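Local coordinates for ABC transporter substrate-binding protein-branched chain amino acid transport (Streptococcus pneumoniae, PDB 4GNR), which binds isoleucine and probably delivers branched-chain amino acids to an ABC transporter for import, at residues D55-E59 with T60-A64. Sequence-based numbering, arbitrary orientation.
Sequences DNKSE and TAEAA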
loop_
_atom_site.group_PDB
_atom_site.type_symbol
_atom_site.label_atom_id
_atom_site.label_comp_id
_atom_site.label_asym_id
_atom_site.label_seq_id
_atom_site.Cartn_x
_atom_site.Cartn_y
_atom_site.Cartn_z
ATOM N N ASP A 55 -14.974 2.810 8.904
ATOM C CA ASP A 55 -14.339 1.504 8.744
ATOM C C ASP A 55 -15.124 0.702 7.675
ATOM O O ASP A 55 -16.314 0.464 7.833
ATOM C CB ASP A 55 -14.390 0.747 10.089
ATOM C CG ASP A 55 -13.811 -0.659 10.056
ATOM O OD1 ASP A 55 -13.123 -1.024 9.083
ATOM O OD2 ASP A 55 -14.051 -1.388 11.056
ATOM N N ASN A 56 -14.440 0.301 6.612
ATOM C CA ASN A 56 -15.050 -0.521 5.573
ATOM C C ASN A 56 -14.940 -2.033 5.831
ATOM O O ASN A 56 -15.382 -2.833 4.994
ATOM C CB ASN A 56 -14.546 -0.155 4.184
ATOM C CG ASN A 56 -13.061 -0.385 4.034
ATOM O OD1 ASN A 56 -12.535 -1.416 4.466
ATOM N ND2 ASN A 56 -12.366 0.564 3.391
ATOM N N LYS A 57 -14.351 -2.421 6.963
ATOM C CA LYS A 57 -14.314 -3.826 7.433
ATOM C C LYS A 57 -13.552 -4.740 6.480
ATOM O O LYS A 57 -13.690 -5.951 6.548
ATOM C CB LYS A 57 -15.756 -4.351 7.661
ATOM C CG LYS A 57 -16.579 -3.484 8.602
ATOM C CD LYS A 57 -18.006 -4.052 8.736
ATOM C CE LYS A 57 -18.888 -3.248 9.684
ATOM N NZ LYS A 57 -20.226 -3.875 9.845
ATOM N N SER A 58 -12.710 -4.160 5.612
ATOM C CA SER A 58 -11.962 -4.911 4.613
ATOM C C SER A 58 -12.873 -5.569 3.561
ATOM O O SER A 58 -12.427 -6.490 2.867
ATOM C CB SER A 58 -11.033 -5.974 5.228
ATOM O OG SER A 58 -10.114 -5.396 6.138
ATOM N N GLU A 59 -14.093 -5.073 3.407
ATOM C CA GLU A 59 -15.070 -5.664 2.465
ATOM C C GLU A 59 -15.384 -4.705 1.341
ATOM O O GLU A 59 -15.612 -3.515 1.550
ATOM C CB GLU A 59 -16.363 -6.014 3.208
ATOM C CG GLU A 59 -16.125 -7.084 4.242
ATOM C CD GLU A 59 -17.274 -7.369 5.134
ATOM O OE1 GLU A 59 -18.360 -6.792 4.915
ATOM O OE2 GLU A 59 -17.088 -8.198 6.059
ATOM N N THR A 60 -15.444 -5.224 0.125
ATOM C CA THR A 60 -15.691 -4.365 -1.033
ATOM C C THR A 60 -17.070 -3.727 -1.014
ATOM O O THR A 60 -17.205 -2.515 -1.265
ATOM C CB THR A 60 -15.456 -5.096 -2.347
ATOM O OG1 THR A 60 -16.346 -6.207 -2.440
ATOM C CG2 THR A 60 -13.986 -5.531 -2.439
ATOM N N ALA A 61 -18.116 -4.497 -0.713
ATOM C CA ALA A 61 -19.459 -3.922 -0.694
ATOM C C ALA A 61 -19.597 -2.864 0.393
ATOM O O ALA A 61 -20.279 -1.842 0.213
ATOM C CB ALA A 61 -20.515 -5.000 -0.533
ATOM N N GLU A 62 -18.952 -3.091 1.529
ATOM C CA GLU A 62 -19.000 -2.130 2.614
ATOM C C GLU A 62 -18.237 -0.865 2.208
ATOM O O GLU A 62 -18.660 0.237 2.528
ATOM C CB GLU A 62 -18.473 -2.725 3.909
ATOM C CG GLU A 62 -18.738 -1.882 5.133
ATOM C CD GLU A 62 -20.197 -1.741 5.535
ATOM O OE1 GLU A 62 -21.036 -2.509 5.038
ATOM O OE2 GLU A 62 -20.487 -0.851 6.373
ATOM N N ALA A 63 -17.101 -1.010 1.526
ATOM C CA ALA A 63 -16.363 0.164 1.055
ATOM C C ALA A 63 -17.258 1.010 0.133
ATOM O O ALA A 63 -17.219 2.243 0.179
ATOM C CB ALA A 63 -15.074 -0.243 0.349
ATOM N N ALA A 64 -18.041 0.353 -0.707
ATOM C CA ALA A 64 -18.966 1.058 -1.604
ATOM C C ALA A 64 -20.062 1.794 -0.822
ATOM O O ALA A 64 -20.333 2.969 -1.074
ATOM C CB ALA A 64 -19.588 0.072 -2.606
HETATM O O HOH W 1 -18.955 0.364 8.212
HETATM O O HOH W 2 -21.543 -4.439 7.367
#
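A strand-to-helix connection of the periplasmic-binding-protein fold doubles back here: a type I' turn over Asn-56 to Glu-59 links strand 48-55, at the edge of a parallel sheet, to helix 60-72, and Asn-56 packs on Ala-63 in the first turn of that helix. Asn-56 CB lies 3.6 Å from Ala-63 CA. With chi1 at 62°, the Asn-56 amide sits over its own backbone, and OD1 accepts the N-H of Ser-58 in the carbonyl plane at 3.0 Å, an Asx turn; ND2 is hydrogen-bonded to Asn-13 OD1. A second Asx turn precedes it, Lys-57 N reaching Asp-55 OD1 from above the carboxylate plane, while Asp-55 OD2 is hydrogen-bonded to Ser-17 OG. Glu-59, the N-cap residue, gives its carbonyl O to Ala-63 N (2.9 Å, N-H...O 157°), opening the helical hydrogen-bond series. Glu-62 lays CB against Asn-56 O at 3.3 Å; CG is anti to the backbone N (chi1 -169°) and the chain then bends at chi2, turning the carboxylate toward Asp-55 O and Lys-57 NZ, which it meets through water. One water accepts from Lys-57 NZ and donates only weakly to Glu-62 OE1; another donates to both Asp-55 O and Glu-62 OE2, each at 2.7 Å.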